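Local coordinates for protein putative pore-forming toxin (Bacteroides vulgatus ATCC 8482, PDB 3KOG) that is of unknown function but is probably a pore-forming toxin, a beta-rich protein likely secreted or attached to a lipid, at residues 123-127 and 236-240; 175-181 and 224-230. One frame throughout, in Å; residues are numbered along the deposited sequence.

Contact 1 of 2, residues 123-127 and 236-240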
loop_
_atom_site.group_PDB
_atom_site.type_symbol
_atom_site.label_atom_id
_atom_site.label_comp_id
_atom_site.label_asym_id
_atom_site.label_seq_id
_atom_site.Cartn_x
_atom_site.Cartn_y
_atom_site.Cartn_z
ATOM N N ASP A 123 -25.332 21.811 12.344
ATOM C CA ASP A 123 -25.989 21.394 11.109
ATOM C C ASP A 123 -25.083 21.611 9.888
ATOM O O ASP A 123 -25.570 21.574 8.752
ATOM C CB ASP A 123 -27.354 22.132 10.959
ATOM C CG ASP A 123 -28.502 21.177 10.594
ATOM O OD1 ASP A 123 -28.371 20.438 9.582
ATOM O OD2 ASP A 123 -29.524 21.152 11.332
ATOM N N TYR A 124 -23.773 21.804 10.110
ATOM C CA TYR A 124 -22.827 22.108 9.030
ATOM C C TYR A 124 -21.580 21.192 9.058
ATOM O O TYR A 124 -20.990 20.940 10.114
ATOM C CB TYR A 124 -22.454 23.611 9.048
ATOM C CG TYR A 124 -23.703 24.509 8.929
ATOM C CD1 TYR A 124 -24.490 24.793 10.048
ATOM C CD2 TYR A 124 -24.126 25.020 7.694
ATOM C CE1 TYR A 124 -25.650 25.554 9.955
ATOM C CE2 TYR A 124 -25.292 25.803 7.594
ATOM C CZ TYR A 124 -26.046 26.059 8.731
ATOM O OH TYR A 124 -27.208 26.818 8.670
ATOM N N TRP A 125 -21.207 20.676 7.896
ATOM C CA TRP A 125 -19.971 19.914 7.781
ATOM C C TRP A 125 -18.824 20.838 7.436
ATOM O O TRP A 125 -19.022 21.950 6.966
ATOM C CB TRP A 125 -20.072 18.786 6.749
ATOM C CG TRP A 125 -20.152 19.237 5.322
ATOM C CD1 TRP A 125 -21.284 19.562 4.633
ATOM C CD2 TRP A 125 -19.065 19.397 4.408
ATOM N NE1 TRP A 125 -20.966 19.912 3.340
ATOM C CE2 TRP A 125 -19.610 19.819 3.179
ATOM C CE3 TRP A 125 -17.685 19.235 4.507
ATOM C CZ2 TRP A 125 -18.824 20.077 2.067
ATOM C CZ3 TRP A 125 -16.907 19.482 3.391
ATOM C CH2 TRP A 125 -17.481 19.890 2.192
ATOM N N TYR A 126 -17.617 20.355 7.660
ATOM C CA TYR A 126 -16.446 21.114 7.365
ATOM C C TYR A 126 -15.231 20.208 7.202
ATOM O O TYR A 126 -15.291 19.005 7.492
ATOM C CB TYR A 126 -16.248 22.206 8.441
ATOM C CG TYR A 126 -16.050 21.675 9.821
ATOM C CD1 TYR A 126 -14.781 21.328 10.252
ATOM C CD2 TYR A 126 -17.128 21.512 10.702
ATOM C CE1 TYR A 126 -14.567 20.814 11.519
ATOM C CE2 TYR A 126 -16.928 20.995 11.997
ATOM C CZ TYR A 126 -15.632 20.653 12.392
ATOM O OH TYR A 126 -15.355 20.145 13.634
ATOM N N TYR A 127 -14.154 20.791 6.671
ATOM C CA TYR A 127 -12.884 20.116 6.525
ATOM C C TYR A 127 -11.999 20.314 7.755
ATOM O O TYR A 127 -11.952 21.395 8.329
ATOM C CB TYR A 127 -12.127 20.639 5.301
ATOM C CG TYR A 127 -12.735 20.234 3.978
ATOM C CD1 TYR A 127 -12.801 18.891 3.607
ATOM C CD2 TYR A 127 -13.232 21.192 3.089
ATOM C CE1 TYR A 127 -13.347 18.505 2.408
ATOM C CE2 TYR A 127 -13.776 20.814 1.872
ATOM C CZ TYR A 127 -13.825 19.464 1.541
ATOM O OH TYR A 127 -14.365 19.083 0.340
ATOM N N HIS A 236 -24.327 15.696 5.703
ATOM C CA HIS A 236 -23.836 16.997 5.241
ATOM C C HIS A 236 -24.695 18.153 5.723
ATOM O O HIS A 236 -24.335 19.303 5.511
ATOM C CB HIS A 236 -23.709 17.022 3.717
ATOM C CG HIS A 236 -22.809 15.959 3.182
ATOM N ND1 HIS A 236 -23.233 14.659 2.990
ATOM C CD2 HIS A 236 -21.503 15.990 2.822
ATOM C CE1 HIS A 236 -22.223 13.941 2.527
ATOM N NE2 HIS A 236 -21.164 14.724 2.414
ATOM N N GLY A 237 -25.816 17.866 6.384
ATOM C CA GLY A 237 -26.581 18.902 7.061
ATOM C C GLY A 237 -27.081 19.965 6.091
ATOM O O GLY A 237 -27.441 19.642 4.962
ATOM N N HIS A 238 -27.085 21.225 6.532
ATOM C CA HIS A 238 -27.399 22.357 5.647
ATOM C C HIS A 238 -26.257 22.736 4.691
ATOM O O HIS A 238 -26.482 23.525 3.782
ATOM C CB HIS A 238 -27.823 23.596 6.448
ATOM C CG HIS A 238 -29.019 23.375 7.319
ATOM N ND1 HIS A 238 -29.338 24.213 8.369
ATOM C CD2 HIS A 238 -29.951 22.390 7.324
ATOM C CE1 HIS A 238 -30.428 23.763 8.972
ATOM N NE2 HIS A 238 -30.814 22.654 8.364
ATOM N N GLY A 239 -25.050 22.190 4.879
ATOM C CA GLY A 239 -23.940 22.394 3.930
ATOM C C GLY A 239 -22.610 22.704 4.606
ATOM O O GLY A 239 -22.443 22.473 5.812
ATOM N N HIS A 240 -21.678 23.263 3.834
ATOM C CA HIS A 240 -20.269 23.365 4.244
ATOM C C HIS A 240 -20.066 24.222 5.502
ATOM O O HIS A 240 -20.427 25.384 5.560
ATOM C CB HIS A 240 -19.441 23.908 3.091
ATOM C CG HIS A 240 -17.970 23.656 3.212
ATOM N ND1 HIS A 240 -17.146 23.586 2.112
ATOM C CD2 HIS A 240 -17.174 23.465 4.291
ATOM C CE1 HIS A 240 -15.906 23.358 2.505
ATOM N NE2 HIS A 240 -15.897 23.279 3.823
HETATM O O HOH W 1 -14.027 23.760 6.173
#
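The indole of Trp-125 lies between two histidines. On one face the imidazole of His-240 is stacked on its six-membered ring, with centroids 4.1 Å apart and planes at 14°. On that same face the CA of His-240 sits over the five-membered ring, a CH-pi contact. The opposite face receives the edge of the His-236 ring in an edge-to-face pair, so the two histidines meet the indole in different ways. Trp-125 CG lies between its own backbone N and carbonyl carbon (chi1 70°), which brings the indole alongside His-240, the last modelled residue. Tyr-127 completes the aromatic cluster: its CE2 comes within 3.4 Å of His-240 CE1, with the two rings steeply inclined. A water lies 3.0 Å from His-240 NE2 and accepts a bond from Tyr-127 N, so it bridges the two segments.

A second group forms round His-238. The carboxylate of Asp-123 lies nearly flat over one face of this imidazole, planes 13° apart, with Asp-123 OD1 3.4 Å from His-238 CD2. The edge of the same ring points at the face of Tyr-124 in an offset edge-to-face pair. His-238 ND1 also gives a weak bond to Tyr-124 OH. The backbones join at both groups: His-238 N donates to Asp-123 O at 2.7 Å, and Trp-125 N to Gly-239 O at 3.0 Å. A type II' turn from His-236 to Gly-239 carries His-238, and positive phi at Gly-237 and Gly-239 suits glycine.

The contact is at the surface, far from the centre of the chain. It fastens the last modelled residues to the lead-in of strand 126-143, beside strand 162-175, where Trp-125 touches Gln-174.

Contact 2 of 2, residues 175-181 and 224-230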
loop_
_atom_site.group_PDB
_atom_site.type_symbol
_atom_site.label_atom_id
_atom_site.label_comp_id
_atom_site.label_asym_id
_atom_site.label_seq_id
_atom_site.Cartn_x
_atom_site.Cartn_y
_atom_site.Cartn_z
ATOM N N VAL A 175 -15.416 16.386 8.306
ATOM C CA VAL A 175 -16.145 16.274 9.574
ATOM C C VAL A 175 -17.596 16.534 9.249
ATOM O O VAL A 175 -17.954 17.637 8.897
ATOM C CB VAL A 175 -15.675 17.300 10.642
ATOM C CG1 VAL A 175 -16.494 17.132 11.933
ATOM C CG2 VAL A 175 -14.202 17.156 10.912
ATOM N N LEU A 176 -18.443 15.518 9.340
ATOM C CA LEU A 176 -19.847 15.701 8.964
ATOM C C LEU A 176 -20.617 16.489 9.978
ATOM O O LEU A 176 -20.179 16.675 11.112
ATOM C CB LEU A 176 -20.538 14.339 8.706
ATOM C CG LEU A 176 -20.082 13.573 7.457
ATOM C CD1 LEU A 176 -20.857 12.274 7.301
ATOM C CD2 LEU A 176 -20.255 14.436 6.205
ATOM N N ALA A 177 -21.780 16.977 9.570
ATOM C CA ALA A 177 -22.722 17.540 10.532
ATOM C C ALA A 177 -23.263 16.422 11.416
ATOM O O ALA A 177 -23.328 15.241 10.999
ATOM C CB ALA A 177 -23.841 18.293 9.824
ATOM N N HIS A 178 -23.618 16.775 12.648
ATOM C CA HIS A 178 -24.283 15.849 13.584
ATOM C C HIS A 178 -23.488 14.560 13.727
ATOM O O HIS A 178 -24.018 13.451 13.523
ATOM C CB HIS A 178 -25.722 15.573 13.136
ATOM C CG HIS A 178 -26.553 16.815 12.977
ATOM N ND1 HIS A 178 -27.008 17.548 14.049
ATOM C CD2 HIS A 178 -27.006 17.452 11.869
ATOM C CE1 HIS A 178 -27.715 18.577 13.612
ATOM N NE2 HIS A 178 -27.729 18.544 12.292
ATOM N N SER A 179 -22.199 14.720 13.993
ATOM C CA SER A 179 -21.243 13.601 13.914
ATOM C C SER A 179 -20.275 13.580 15.075
ATOM O O SER A 179 -19.812 14.623 15.525
ATOM C CB SER A 179 -20.439 13.674 12.614
ATOM O OG SER A 179 -19.433 12.683 12.605
ATOM N N ARG A 180 -20.004 12.380 15.559
ATOM C CA ARG A 180 -18.925 12.103 16.489
ATOM C C ARG A 180 -17.763 11.681 15.605
ATOM O O ARG A 180 -17.780 10.596 14.999
ATOM C CB ARG A 180 -19.333 10.980 17.446
ATOM C CG ARG A 180 -18.299 10.586 18.452
ATOM C CD ARG A 180 -18.799 9.446 19.312
ATOM N NE ARG A 180 -18.115 9.440 20.588
ATOM C CZ ARG A 180 -18.356 10.291 21.587
ATOM N NH1 ARG A 180 -19.288 11.253 21.480
ATOM N NH2 ARG A 180 -17.637 10.194 22.705
ATOM N N PHE A 181 -16.787 12.566 15.491
ATOM C CA PHE A 181 -15.686 12.408 14.554
ATOM C C PHE A 181 -14.413 12.004 15.248
ATOM O O PHE A 181 -14.069 12.549 16.301
ATOM C CB PHE A 181 -15.483 13.725 13.785
ATOM C CG PHE A 181 -14.280 13.723 12.857
ATOM C CD1 PHE A 181 -14.391 13.254 11.562
ATOM C CD2 PHE A 181 -13.031 14.145 13.304
ATOM C CE1 PHE A 181 -13.246 13.190 10.719
ATOM C CE2 PHE A 181 -11.916 14.134 12.472
ATOM C CZ PHE A 181 -12.026 13.639 11.173
ATOM N N ASN A 224 -17.105 9.117 11.043
ATOM C CA ASN A 224 -18.192 10.031 11.401
ATOM C C ASN A 224 -19.305 9.153 11.937
ATOM O O ASN A 224 -19.937 8.442 11.181
ATOM C CB ASN A 224 -18.647 10.869 10.214
ATOM C CG ASN A 224 -17.704 12.051 9.942
ATOM O OD1 ASN A 224 -17.749 13.077 10.617
ATOM N ND2 ASN A 224 -16.857 11.895 8.951
ATOM N N GLU A 225 -19.485 9.178 13.239
ATOM C CA GLU A 225 -20.369 8.248 13.949
ATOM C C GLU A 225 -21.502 8.949 14.663
ATOM O O GLU A 225 -21.459 10.162 14.883
ATOM C CB GLU A 225 -19.551 7.533 14.999
ATOM C CG GLU A 225 -18.491 6.672 14.385
ATOM C CD GLU A 225 -17.615 6.029 15.432
ATOM O OE1 GLU A 225 -17.618 6.527 16.601
ATOM O OE2 GLU A 225 -16.944 5.029 15.049
ATOM N N GLN A 226 -22.493 8.158 15.082
ATOM C CA GLN A 226 -23.598 8.690 15.836
ATOM C C GLN A 226 -23.113 9.266 17.154
ATOM O O GLN A 226 -22.361 8.610 17.879
ATOM C CB GLN A 226 -24.638 7.598 16.113
ATOM C CG GLN A 226 -25.853 8.071 16.886
ATOM C CD GLN A 226 -26.724 9.045 16.113
ATOM O OE1 GLN A 226 -27.012 8.836 14.917
ATOM N NE2 GLN A 226 -27.178 10.089 16.797
ATOM N N ILE A 227 -23.560 10.489 17.453
ATOM C CA ILE A 227 -23.405 11.088 18.788
ATOM C C ILE A 227 -24.497 10.519 19.694
ATOM O O ILE A 227 -25.704 10.810 19.498
ATOM C CB ILE A 227 -23.535 12.607 18.778
ATOM C CG1 ILE A 227 -22.470 13.253 17.890
ATOM C CG2 ILE A 227 -23.436 13.161 20.215
ATOM C CD1 ILE A 227 -22.631 14.743 17.784
ATOM N N PRO A 228 -24.104 9.703 20.681
ATOM C CA PRO A 228 -25.162 8.987 21.415
ATOM C C PRO A 228 -26.079 9.959 22.115
ATOM O O PRO A 228 -25.621 10.872 22.772
ATOM C CB PRO A 228 -24.376 8.086 22.379
ATOM C CG PRO A 228 -23.015 7.935 21.707
ATOM C CD PRO A 228 -22.766 9.307 21.150
ATOM N N GLY A 229 -27.378 9.812 21.869
ATOM C CA GLY A 229 -28.399 10.690 22.424
ATOM C C GLY A 229 -28.814 11.855 21.545
ATOM O O GLY A 229 -29.877 12.403 21.772
ATOM N N HIS A 230 -27.991 12.235 20.560
ATOM C CA HIS A 230 -28.289 13.314 19.573
ATOM C C HIS A 230 -29.412 12.863 18.628
ATOM O O HIS A 230 -29.540 11.668 18.340
ATOM C CB HIS A 230 -27.014 13.632 18.766
ATOM C CG HIS A 230 -27.038 14.940 18.019
ATOM N ND1 HIS A 230 -27.186 16.158 18.651
ATOM C CD2 HIS A 230 -26.853 15.222 16.706
ATOM C CE1 HIS A 230 -27.130 17.130 17.756
ATOM N NE2 HIS A 230 -26.908 16.592 16.570
HETATM O O HOH W 2 -25.047 11.880 15.350
HETATM O O HOH W 3 -15.751 8.722 15.700
#
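Asn-224 OD1 takes two hydrogen bonds from residues 175-181. With OG turned away from the backbone N (chi1 174°), Ser-179 reaches Asn-224 OD1 and donates at 2.6 Å, in the carbonyl plane on a lone pair. Leu-176 N donates to the same oxygen at 2.8 Å from above that plane. The other end of the amide is held as well, since ND2 bonds to Gln-174 O. The ring edge of Phe-181 faces this amide, with CD1 3.5 Å from Asn-224 OD1.

Next to this, Arg-180 and Glu-225 form an antiparallel hydrogen-bonded pair, Arg-180 N to Glu-225 O at 2.7 Å and Glu-225 N to Arg-180 O at 2.8 Å. Ile-227 packs CG1 and CD1 against the Ser-179 to Arg-180 backbone. Further out, His-178 ND1 and His-230 NE2 share a hydrogen bond of 2.7 Å, their rings meeting rim to rim. A water joins His-178 O to Ile-227 N.

Second-shell residues lie against these groups. Phe-117 makes a cation-pi contact with Arg-180, and the His-232 ring meets that of His-178. His-178 and Ser-179 form a G1 beta bulge opposite Asn-120. The pairing of 179-181 with 224-225 closes the end of the beta hairpin 179-198/207-225 away from its turn, with loop residues packed beyond.

In the fold
Contacts 1 and 2 lie at the same end of the elongated chain, their centres 12 Å apart. Along the sequence, contact 2 is nested within the loop closed by contact 1. They touch directly. Tyr-126 O and Val-175 N are 2.7 Å apart, probably a hydrogen bond. Asp-123 CG lies 3.2 Å from His-178 NE2, so this aspartate packs against a histidine of each contact. Strands 126-143 and 207-225 are neighbours in one mixed sheet, which both contacts reach. An acetate ion, probably from the crystallisation liquor, lies about 4 Å from the Gln-226 side chain in contact 2. It does not establish a functional site.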